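Side-chain contacts in Alpha/beta hydrolase (Enterobacter asburiae, PDB 6KMO), which probably hydrolyses ester bonds, as an esterase or lipase of the alpha/beta hydrolase fold: residues Gln222-Asn225 / Ser230-Met233; Val90-Ala95 / Asp124-Ser129; Val136-Ser141 / Pro147-Gln152; Ala30-Phe35 / Ser316-Val321. The protein carries 2 engineered substitutions. All blocks are in the same frame, centred on the assembly; numbering follows the deposited sequence.

Contact 1: Gln222-Asn225 / Ser230-Met233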
loop_
_atom_site.group_PDB
_atom_site.type_symbol
_atom_site.label_atom_id
_atom_site.label_comp_id
_atom_site.label_asym_id
_atom_site.label_seq_id
_atom_site.Cartn_x
_atom_site.Cartn_y
_atom_site.Cartn_z
ATOM N N GLN A 222 -20.566 -7.025 7.309
ATOM C CA GLN A 222 -19.980 -8.176 6.641
ATOM C C GLN A 222 -19.026 -8.937 7.552
ATOM O O GLN A 222 -18.969 -10.172 7.508
ATOM C CB GLN A 222 -19.268 -7.734 5.370
ATOM C CG GLN A 222 -18.776 -8.899 4.534
ATOM C CD GLN A 222 -18.339 -8.462 3.152
ATOM O OE1 GLN A 222 -18.375 -7.280 2.830
ATOM N NE2 GLN A 222 -17.923 -9.424 2.326
ATOM N N PHE A 223 -18.257 -8.236 8.390
ATOM C CA PHE A 223 -17.230 -8.865 9.205
ATOM C C PHE A 223 -17.564 -8.840 10.693
ATOM O O PHE A 223 -16.669 -8.913 11.523
ATOM C CB PHE A 223 -15.850 -8.246 8.914
ATOM C CG PHE A 223 -15.564 -8.151 7.433
ATOM C CD1 PHE A 223 -15.388 -9.298 6.673
ATOM C CD2 PHE A 223 -15.522 -6.932 6.785
ATOM C CE1 PHE A 223 -15.179 -9.227 5.308
ATOM C CE2 PHE A 223 -15.314 -6.867 5.411
ATOM C CZ PHE A 223 -15.153 -8.032 4.675
ATOM N N GLU A 224 -18.864 -8.844 11.031
ATOM C CA GLU A 224 -19.282 -8.595 12.407
ATOM C C GLU A 224 -18.771 -9.638 13.391
ATOM O O GLU A 224 -18.524 -9.304 14.551
ATOM C CB GLU A 224 -20.796 -8.423 12.500
ATOM C CG GLU A 224 -21.630 -9.577 12.094
ATOM C CD GLU A 224 -23.112 -9.326 12.403
ATOM O OE1 GLU A 224 -23.958 -10.127 11.963
ATOM O OE2 GLU A 224 -23.422 -8.327 13.085
ATOM N N ASN A 225 -18.588 -10.894 12.965
ATOM C CA ASN A 225 -18.034 -11.928 13.820
ATOM C C ASN A 225 -17.096 -12.813 13.018
ATOM O O ASN A 225 -17.251 -12.946 11.803
ATOM C CB ASN A 225 -19.131 -12.829 14.421
ATOM C CG ASN A 225 -19.932 -12.130 15.501
ATOM O OD1 ASN A 225 -19.395 -11.774 16.556
ATOM N ND2 ASN A 225 -21.199 -11.902 15.228
ATOM N N SER A 230 -14.662 -8.048 16.660
ATOM C CA SER A 230 -16.079 -8.189 16.378
ATOM C C SER A 230 -16.833 -6.877 16.576
ATOM O O SER A 230 -16.357 -5.940 17.219
ATOM C CB SER A 230 -16.699 -9.237 17.298
ATOM O OG SER A 230 -16.725 -8.713 18.616
ATOM N N LYS A 231 -18.044 -6.819 16.024
ATOM C CA LYS A 231 -18.923 -5.680 16.271
ATOM C C LYS A 231 -19.191 -5.509 17.760
ATOM O O LYS A 231 -19.141 -4.390 18.282
ATOM C CB LYS A 231 -20.234 -5.845 15.495
ATOM C CG LYS A 231 -21.211 -4.691 15.690
ATOM C CD LYS A 231 -22.507 -4.906 14.910
ATOM C CE LYS A 231 -22.302 -4.738 13.430
ATOM N NZ LYS A 231 -23.614 -4.805 12.705
ATOM N N ASN A 232 -19.468 -6.607 18.472
ATOM C CA ASN A 232 -19.749 -6.478 19.901
ATOM C C ASN A 232 -18.528 -5.999 20.675
ATOM O O ASN A 232 -18.678 -5.272 21.663
ATOM C CB ASN A 232 -20.258 -7.803 20.462
ATOM C CG ASN A 232 -21.703 -8.047 20.132
ATOM O OD1 ASN A 232 -22.414 -7.153 19.728
ATOM N ND2 ASN A 232 -22.138 -9.284 20.307
ATOM N N MET A 233 -17.325 -6.398 20.269
ATOM C CA MET A 233 -16.122 -5.856 20.897
ATOM C C MET A 233 -16.052 -4.346 20.697
ATOM O O MET A 233 -15.759 -3.594 21.632
ATOM C CB MET A 233 -14.873 -6.533 20.334
ATOM C CG MET A 233 -14.611 -7.941 20.894
ATOM S SD MET A 233 -13.447 -8.998 19.882
ATOM C CE MET A 233 -11.916 -8.112 20.117
HETATM O O HOH W 1 -20.272 -9.083 17.290
#

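Contact 2: Val90-Ala95 / Asp124-Ser129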
loop_
_atom_site.group_PDB
_atom_site.type_symbol
_atom_site.label_atom_id
_atom_site.label_comp_id
_atom_site.label_asym_id
_atom_site.label_seq_id
_atom_site.Cartn_x
_atom_site.Cartn_y
_atom_site.Cartn_z
ATOM N N VAL A 90 11.813 4.660 21.216
ATOM C CA VAL A 90 12.399 3.561 20.456
ATOM C C VAL A 90 13.162 4.155 19.285
ATOM O O VAL A 90 12.627 4.990 18.546
ATOM C CB VAL A 90 11.326 2.566 19.980
ATOM C CG1 VAL A 90 11.964 1.379 19.285
ATOM C CG2 VAL A 90 10.458 2.099 21.150
ATOM N N LYS A 91 14.419 3.756 19.126
ATOM C CA LYS A 91 15.284 4.264 18.075
ATOM C C LYS A 91 15.948 3.116 17.339
ATOM O O LYS A 91 16.048 2.002 17.864
ATOM C CB LYS A 91 16.368 5.173 18.678
ATOM C CG LYS A 91 15.832 6.393 19.363
ATOM C CD LYS A 91 16.962 7.255 19.911
ATOM C CE LYS A 91 16.396 8.402 20.725
ATOM N NZ LYS A 91 17.475 9.308 21.236
ATOM N N PRO A 92 16.417 3.352 16.112
ATOM C CA PRO A 92 17.170 2.313 15.403
ATOM C C PRO A 92 18.383 1.890 16.217
ATOM O O PRO A 92 18.949 2.681 16.979
ATOM C CB PRO A 92 17.575 3.004 14.091
ATOM C CG PRO A 92 16.556 4.104 13.918
ATOM C CD PRO A 92 16.264 4.579 15.309
ATOM N N GLU A 93 18.792 0.635 16.001
ATOM C CA GLU A 93 19.784 -0.004 16.851
ATOM C C GLU A 93 21.073 0.789 16.885
ATOM O O GLU A 93 21.717 0.892 17.936
ATOM C CB GLU A 93 20.055 -1.421 16.334
ATOM C CG GLU A 93 21.225 -2.135 16.993
ATOM C CD GLU A 93 21.536 -3.475 16.346
ATOM O OE1 GLU A 93 22.023 -4.377 17.061
ATOM O OE2 GLU A 93 21.301 -3.627 15.126
ATOM N N ASN A 94 21.489 1.334 15.747
ATOM C CA ASN A 94 22.756 2.048 15.670
ATOM C C ASN A 94 22.556 3.551 15.712
ATOM O O ASN A 94 23.409 4.305 15.236
ATOM C CB ASN A 94 23.540 1.611 14.435
ATOM C CG ASN A 94 24.011 0.167 14.534
ATOM O OD1 ASN A 94 24.645 -0.226 15.514
ATOM N ND2 ASN A 94 23.686 -0.630 13.525
ATOM N N ALA A 95 21.440 3.995 16.281
ATOM C CA ALA A 95 21.179 5.413 16.401
ATOM C C ALA A 95 22.224 6.080 17.279
ATOM O O ALA A 95 22.610 5.562 18.335
ATOM C CB ALA A 95 19.789 5.643 16.992
ATOM N N ASP A 124 9.316 -2.297 14.321
ATOM C CA ASP A 124 9.279 -2.438 12.868
ATOM C C ASP A 124 9.149 -1.075 12.191
ATOM O O ASP A 124 9.789 -0.815 11.165
ATOM C CB ASP A 124 8.101 -3.323 12.443
ATOM C CG ASP A 124 8.319 -4.791 12.678
ATOM O OD1 ASP A 124 9.465 -5.236 12.936
ATOM O OD2 ASP A 124 7.312 -5.535 12.601
ATOM N N LEU A 125 8.306 -0.197 12.734
ATOM C CA LEU A 125 8.106 1.113 12.123
ATOM C C LEU A 125 9.333 2.004 12.287
ATOM O O LEU A 125 9.672 2.773 11.385
ATOM C CB LEU A 125 6.875 1.783 12.742
ATOM C CG LEU A 125 5.512 1.149 12.398
ATOM C CD1 LEU A 125 4.463 1.628 13.386
ATOM C CD2 LEU A 125 5.112 1.440 10.960
ATOM N N VAL A 126 9.989 1.924 13.442
ATOM C CA VAL A 126 11.234 2.652 13.663
ATOM C C VAL A 126 12.295 2.196 12.675
ATOM O O VAL A 126 12.972 3.011 12.046
ATOM C CB VAL A 126 11.676 2.448 15.121
ATOM C CG1 VAL A 126 13.136 2.899 15.314
ATOM C CG2 VAL A 126 10.748 3.197 16.054
ATOM N N ARG A 127 12.448 0.886 12.509
ATOM C CA ARG A 127 13.477 0.379 11.603
ATOM C C ARG A 127 13.195 0.772 10.159
ATOM O O ARG A 127 14.115 1.145 9.421
ATOM C CB ARG A 127 13.560 -1.134 11.766
ATOM C CG ARG A 127 14.192 -1.548 13.085
ATOM C CD ARG A 127 13.913 -3.005 13.419
ATOM N NE ARG A 127 14.394 -3.864 12.354
ATOM C CZ ARG A 127 15.656 -4.253 12.229
ATOM N NH1 ARG A 127 16.561 -3.895 13.129
ATOM N NH2 ARG A 127 16.003 -5.014 11.203
ATOM N N ALA A 128 11.931 0.707 9.741
ATOM C CA ALA A 128 11.588 1.006 8.362
ATOM C C ALA A 128 11.627 2.498 8.062
ATOM O O ALA A 128 11.823 2.883 6.906
ATOM C CB ALA A 128 10.217 0.429 8.032
ATOM N N SER A 129 11.423 3.351 9.060
ATOM C CA SER A 129 11.398 4.790 8.841
ATOM C C SER A 129 12.712 5.484 9.174
ATOM O O SER A 129 12.946 6.596 8.673
ATOM C CB SER A 129 10.298 5.440 9.691
ATOM O OG SER A 129 10.623 5.368 11.076
HETATM O O HOH W 2 19.680 -2.826 13.191
#

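Contact 3: Val136-Ser141 / Pro147-Gln152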
loop_
_atom_site.group_PDB
_atom_site.type_symbol
_atom_site.label_atom_id
_atom_site.label_comp_id
_atom_site.label_asym_id
_atom_site.label_seq_id
_atom_site.Cartn_x
_atom_site.Cartn_y
_atom_site.Cartn_z
ATOM N N VAL A 136 3.299 6.914 23.993
ATOM C CA VAL A 136 2.677 7.632 25.108
ATOM C C VAL A 136 1.846 6.648 25.934
ATOM O O VAL A 136 0.925 6.005 25.420
ATOM C CB VAL A 136 1.788 8.780 24.599
ATOM C CG1 VAL A 136 1.127 9.520 25.771
ATOM C CG2 VAL A 136 2.596 9.744 23.766
ATOM N N ASP A 137 2.133 6.551 27.233
ATOM C CA ASP A 137 1.414 5.609 28.103
ATOM C C ASP A 137 0.135 6.261 28.635
ATOM O O ASP A 137 0.024 6.653 29.787
ATOM C CB ASP A 137 2.316 5.136 29.243
ATOM C CG ASP A 137 1.909 3.776 29.803
ATOM O OD1 ASP A 137 1.493 2.863 29.040
ATOM O OD2 ASP A 137 2.051 3.589 31.036
ATOM N N TYR A 138 -0.848 6.399 27.753
ATOM C CA TYR A 138 -2.091 7.067 28.135
ATOM C C TYR A 138 -2.911 6.192 29.084
ATOM O O TYR A 138 -2.773 4.967 29.129
ATOM C CB TYR A 138 -2.893 7.458 26.891
ATOM C CG TYR A 138 -3.362 6.348 25.960
ATOM C CD1 TYR A 138 -4.484 5.608 26.256
ATOM C CD2 TYR A 138 -2.705 6.085 24.764
ATOM C CE1 TYR A 138 -4.955 4.639 25.384
ATOM C CE2 TYR A 138 -3.158 5.121 23.892
ATOM C CZ TYR A 138 -4.291 4.397 24.207
ATOM O OH TYR A 138 -4.784 3.433 23.363
ATOM N N THR A 139 -3.770 6.835 29.856
ATOM C CA THR A 139 -4.563 6.105 30.843
ATOM C C THR A 139 -5.627 5.269 30.146
ATOM O O THR A 139 -6.364 5.804 29.300
ATOM C CB THR A 139 -5.244 7.075 31.808
ATOM O OG1 THR A 139 -4.254 7.915 32.411
ATOM C CG2 THR A 139 -5.993 6.312 32.895
ATOM N N PRO A 140 -5.748 3.978 30.474
ATOM C CA PRO A 140 -6.769 3.139 29.834
ATOM C C PRO A 140 -8.170 3.490 30.306
ATOM O O PRO A 140 -8.385 4.136 31.334
ATOM C CB PRO A 140 -6.417 1.718 30.280
ATOM C CG PRO A 140 -5.077 1.796 30.930
ATOM C CD PRO A 140 -4.903 3.198 31.398
ATOM N N SER A 141 -9.139 3.014 29.540
ATOM C CA SER A 141 -10.534 2.973 29.938
ATOM C C SER A 141 -10.865 1.600 30.512
ATOM O O SER A 141 -10.284 0.590 30.104
ATOM C CB SER A 141 -11.444 3.253 28.738
ATOM O OG SER A 141 -11.240 4.577 28.241
ATOM N N PRO A 147 -12.181 12.821 27.654
ATOM C CA PRO A 147 -11.075 12.965 26.710
ATOM C C PRO A 147 -9.699 12.860 27.363
ATOM O O PRO A 147 -8.759 13.470 26.871
ATOM C CB PRO A 147 -11.279 14.390 26.217
ATOM C CG PRO A 147 -11.629 15.112 27.499
ATOM C CD PRO A 147 -12.486 14.123 28.290
ATOM N N VAL A 148 -9.584 12.114 28.458
ATOM C CA VAL A 148 -8.343 12.095 29.227
ATOM C C VAL A 148 -7.166 11.664 28.361
ATOM O O VAL A 148 -6.117 12.323 28.326
ATOM C CB VAL A 148 -8.501 11.189 30.459
ATOM C CG1 VAL A 148 -7.143 10.949 31.129
ATOM C CG2 VAL A 148 -9.489 11.788 31.439
ATOM N N ALA A 149 -7.295 10.512 27.700
ATOM C CA ALA A 149 -6.174 9.961 26.946
ATOM C C ALA A 149 -5.795 10.857 25.778
ATOM O O ALA A 149 -4.606 11.047 25.510
ATOM C CB ALA A 149 -6.497 8.555 26.455
ATOM N N ILE A 150 -6.779 11.402 25.053
ATOM C CA ILE A 150 -6.405 12.249 23.915
ATOM C C ILE A 150 -5.764 13.553 24.384
ATOM O O ILE A 150 -4.964 14.154 23.655
ATOM C CB ILE A 150 -7.555 12.486 22.910
ATOM C CG1 ILE A 150 -8.727 13.202 23.575
ATOM C CG2 ILE A 150 -7.959 11.168 22.247
ATOM C CD1 ILE A 150 -9.542 14.018 22.611
ATOM N N ASN A 151 -6.091 14.011 25.593
ATOM C CA ASN A 151 -5.407 15.165 26.153
ATOM C C ASN A 151 -3.964 14.817 26.492
ATOM O O ASN A 151 -3.044 15.589 26.186
ATOM C CB ASN A 151 -6.119 15.660 27.395
ATOM C CG ASN A 151 -5.355 16.773 28.048
ATOM O OD1 ASN A 151 -5.233 17.832 27.469
ATOM N ND2 ASN A 151 -4.776 16.519 29.183
ATOM N N GLN A 152 -3.751 13.664 27.137
ATOM C CA GLN A 152 -2.395 13.208 27.416
ATOM C C GLN A 152 -1.588 13.097 26.138
ATOM O O GLN A 152 -0.430 13.524 26.091
ATOM C CB GLN A 152 -2.416 11.858 28.132
ATOM C CG GLN A 152 -2.952 11.925 29.545
ATOM C CD GLN A 152 -3.277 10.574 30.113
ATOM O OE1 GLN A 152 -3.662 9.658 29.404
ATOM N NE2 GLN A 152 -3.160 10.452 31.420
#

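Contact 4: Ala30-Phe35 / Ser316-Val321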
loop_
_atom_site.group_PDB
_atom_site.type_symbol
_atom_site.label_atom_id
_atom_site.label_comp_id
_atom_site.label_asym_id
_atom_site.label_seq_id
_atom_site.Cartn_x
_atom_site.Cartn_y
_atom_site.Cartn_z
ATOM N N ALA A 30 -4.040 -17.326 3.364
ATOM C CA ALA A 30 -3.877 -18.615 4.032
ATOM C C ALA A 30 -3.310 -18.447 5.431
ATOM O O ALA A 30 -3.757 -19.115 6.369
ATOM C CB ALA A 30 -2.996 -19.522 3.185
ATOM N N GLY A 31 -2.323 -17.565 5.599
ATOM C CA GLY A 31 -1.741 -17.354 6.908
ATOM C C GLY A 31 -2.713 -16.716 7.882
ATOM O O GLY A 31 -2.736 -17.056 9.065
ATOM N N VAL A 32 -3.513 -15.764 7.407
ATOM C CA VAL A 32 -4.505 -15.154 8.287
ATOM C C VAL A 32 -5.585 -16.158 8.647
ATOM O O VAL A 32 -6.048 -16.196 9.798
ATOM C CB VAL A 32 -5.059 -13.870 7.640
ATOM C CG1 VAL A 32 -6.272 -13.347 8.417
ATOM C CG2 VAL A 32 -3.960 -12.813 7.586
ATOM N N GLN A 33 -5.991 -16.993 7.686
ATOM C CA GLN A 33 -6.977 -18.028 7.972
ATOM C C GLN A 33 -6.455 -19.010 9.011
ATOM O O GLN A 33 -7.200 -19.412 9.911
ATOM C CB GLN A 33 -7.362 -18.753 6.689
ATOM C CG GLN A 33 -8.501 -19.735 6.909
ATOM C CD GLN A 33 -9.796 -19.051 7.256
ATOM O OE1 GLN A 33 -10.324 -18.273 6.468
ATOM N NE2 GLN A 33 -10.308 -19.323 8.442
ATOM N N ALA A 34 -5.179 -19.382 8.929
ATOM C CA ALA A 34 -4.607 -20.288 9.924
ATOM C C ALA A 34 -4.686 -19.673 11.312
ATOM O O ALA A 34 -5.023 -20.356 12.293
ATOM C CB ALA A 34 -3.162 -20.623 9.560
ATOM N N PHE A 35 -4.387 -18.380 11.421
ATOM C CA PHE A 35 -4.485 -17.690 12.698
ATOM C C PHE A 35 -5.922 -17.669 13.192
ATOM O O PHE A 35 -6.190 -17.953 14.362
ATOM C CB PHE A 35 -3.945 -16.261 12.548
ATOM C CG PHE A 35 -4.233 -15.385 13.724
ATOM C CD1 PHE A 35 -3.456 -15.455 14.860
ATOM C CD2 PHE A 35 -5.301 -14.504 13.711
ATOM C CE1 PHE A 35 -3.731 -14.654 15.955
ATOM C CE2 PHE A 35 -5.572 -13.715 14.811
ATOM C CZ PHE A 35 -4.781 -13.789 15.927
ATOM N N SER A 316 3.374 -11.728 12.396
ATOM C CA SER A 316 4.507 -10.879 12.070
ATOM C C SER A 316 5.364 -11.420 10.947
ATOM O O SER A 316 6.201 -10.674 10.428
ATOM C CB SER A 316 5.374 -10.645 13.317
ATOM O OG SER A 316 6.050 -11.823 13.688
ATOM N N GLN A 317 5.176 -12.668 10.539
ATOM C CA GLN A 317 5.865 -13.210 9.374
ATOM C C GLN A 317 4.943 -13.341 8.171
ATOM O O GLN A 317 5.350 -13.868 7.128
ATOM C CB GLN A 317 6.537 -14.541 9.713
ATOM C CG GLN A 317 7.803 -14.358 10.563
ATOM C CD GLN A 317 8.877 -13.557 9.844
ATOM O OE1 GLN A 317 9.193 -13.818 8.675
ATOM N NE2 GLN A 317 9.417 -12.557 10.519
ATOM N N GLU A 318 3.722 -12.837 8.268
ATOM C CA GLU A 318 2.839 -12.839 7.112
ATOM C C GLU A 318 3.420 -11.911 6.046
ATOM O O GLU A 318 3.795 -10.779 6.358
ATOM C CB GLU A 318 1.453 -12.357 7.538
ATOM C CG GLU A 318 0.402 -12.310 6.432
ATOM C CD GLU A 318 -0.048 -13.682 5.941
ATOM O OE1 GLU A 318 0.209 -14.690 6.637
ATOM O OE2 GLU A 318 -0.662 -13.755 4.855
ATOM N N PRO A 319 3.528 -12.345 4.784
ATOM C CA PRO A 319 4.188 -11.487 3.794
ATOM C C PRO A 319 3.597 -10.098 3.707
ATOM O O PRO A 319 4.349 -9.115 3.666
ATOM C CB PRO A 319 4.032 -12.272 2.488
ATOM C CG PRO A 319 4.076 -13.714 2.971
ATOM C CD PRO A 319 3.292 -13.704 4.264
ATOM N N THR A 320 2.264 -9.991 3.701
ATOM C CA THR A 320 1.618 -8.689 3.595
ATOM C C THR A 320 1.979 -7.790 4.766
ATOM O O THR A 320 2.100 -6.575 4.597
ATOM C CB THR A 320 0.103 -8.869 3.534
ATOM O OG1 THR A 320 -0.255 -9.524 2.322
ATOM C CG2 THR A 320 -0.653 -7.541 3.600
ATOM N N VAL A 321 2.079 -8.348 5.969
ATOM C CA VAL A 321 2.418 -7.550 7.145
ATOM C C VAL A 321 3.791 -6.923 6.976
ATOM O O VAL A 321 3.977 -5.717 7.177
ATOM C CB VAL A 321 2.335 -8.410 8.423
ATOM C CG1 VAL A 321 2.958 -7.681 9.616
ATOM C CG2 VAL A 321 0.880 -8.796 8.701
HETATM O O HOH W 3 -0.710 -16.246 3.586
#

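Contact 1: Gln222-Asn225 / Ser230-Met233
The backbone turns back on itself between helix 218-222 and helix 231-241, bringing the CA atoms of E224 and K231 to 4.9 Å, and the amide N of K231 donates to E224 O over 2.9 Å. The turn leads into a capping box at the start of helix 231-241. S230 is the N-cap: its OG accepts from M233 N at 2.9 Å, while its own N returns only a weak bond to the sulfur of M233. Beside the backbone bond, the side chains of E224 and K231 run obliquely across one another. K231 leaves the backbone with CG anti to N (chi1 180°) and bends at chi3, so that its CE passes E224 CB and its ammonium reaches the carboxylate in a long salt bridge, OE2 to NZ 3.5 Å. NZ is also hydrogen-bonded to N221 OD1, its stronger polar partner. On the exposed flank N225 OD1 passes S230 CB at 3.8 Å and accepts from a water, which in turn accepts from N232 N at 2.9 Å.

Contact 2: Val90-Ala95 / Asp124-Ser129
V126 on helix 115-129 packs against V90 and P92 near the end of strand 83-92, where a helix covers the central sheet of the alpha/beta hydrolase fold. The helix belongs to the beta-alpha-beta crossover that joins the parallel strands 99-105 and 132-136, and its short segment runs at 37° to that of the strand, with the axes 7.4 Å apart at closest approach. The tight part is made by the two methyl groups of one valine. With chi1 at 166°, V126 CG1 points away from its own amide N and lies against the K91-P92 peptide, 3.4 Å from P92 N, and meets P92 CD at 3.6 Å, the two side chains crossing at about a right angle. V126 CG2 turns to the other residue and rests 3.6 Å from V90 O and 3.9 Å from V90 CG1. V90 is enclosed further by F115, I122 and R123 of the same helix, and P92 by L99 of strand 99-105. No direct hydrogen bond joins the two segments; the valine methyls pack on side chains and on the strand's peptide groups. From P92 to A95 the chain makes a type I beta turn, and the contact opens toward solvent. There R127 and E93 approach without touching, NH1 and OE2 being 5.2 Å apart, and R127 NH1 is hydrogen-bonded to P70 O. A water spans the gap: it donates to E93 OE2 at 2.6 Å and accepts a weak bond from R127 NH1 at 3.3 Å.

Contact 3: Val136-Ser141 / Pro147-Gln152
Q152, in the first turns of helix 148-163, sends its side chain across to Y138 and T139, tying down the strand-to-helix connection that follows strand 132-136 of the alpha/beta hydrolase fold. Its CB points toward that loop, and CG, set beside the backbone N (chi1 -69°), continues as an extended chain that delivers the amide to T139. CD comes within 3.6 Å of T139 OG1, with the two amide arms on T139's polar groups. OE1 accepts from T139 N at 2.9 Å, using a lone pair in the carbonyl plane, and also brushes Y138 CA at 3.3 Å. NE2 donates to T139 OG1, likewise 2.9 Å away and only 8° out of the amide plane. Two nearly straight bonds to one residue thus fix the rotation of the amide. Beside them A149 CB fits against Y138, 3.6 Å from CD1, while the tyrosine ring leads off to stack on H106, near a probable nucleophile elbow, and its OH bonds to H106 O. The second subunit packs on P147 and N151. Within the chain, V181 and M185 of helix 181-195 lie behind the tyrosine, and strand 83-92 touches V136 and Q152.

Contact 4: Ala30-Phe35 / Ser316-Val321
E318 lays its carboxylate over the first turn of helix 30-41, where OE1 sits 3.3 Å from G31 CA and 3.8 Å from G31 C. The absence of a side chain on G31 allows this approach, since the glycine's bare CA faces the glutamate. In E318, CG leaves anti to the backbone N (chi1 180°), then the chain bends at chi2 (70°), which swings the carboxylate onto the helix. V32 borders the site, its CG2 4.3 Å from E318 CD, and turns on toward M305 and I306. No direct hydrogen bond links the two segments; a water does the work instead, accepting from G31 N at 2.9 Å and donating to E318 OE2 at 2.8 Å. OE2 is also bonded to OG1 of T29, the residue just before the helix, and the same hydroxyl takes the N-H of V32. The carboxylate therefore lies at the amino end of helix 30-41, whose dipole would probably favour its negative charge. The second subunit borders the contact: its D291 accepts from A30 N, and its P296 packs on P319. E318 itself stands at the N-cap position of helix 319-335, the C-terminal helix of the alpha/beta hydrolase fold, so the contact joins that core to an N-terminal helix, consistent with the N-terminal cap of hormone-sensitive-lipase-like esterases.

From the N terminus, helix 30-41 opens contact 4, which closes only near the C terminus at 316-321; the other three contacts nest inside this long loop. They follow in series without crossing: contact 2 joins strand 83-92 to helix 115-129, contact 3 ties the loop after strand 132-136 to helix 148-163, and contact 1 closes a short turn within the helical region that follows strand 203-207. Contact 4 ties the N-terminal helix 30-41 to the start of the C-terminal helix 319-335, its centre about 20 Å from that of contact 1. Contacts 1 and 2 lie on opposite sides of the chain's centre, as do contacts 3 and 4, both of which touch the second subunit.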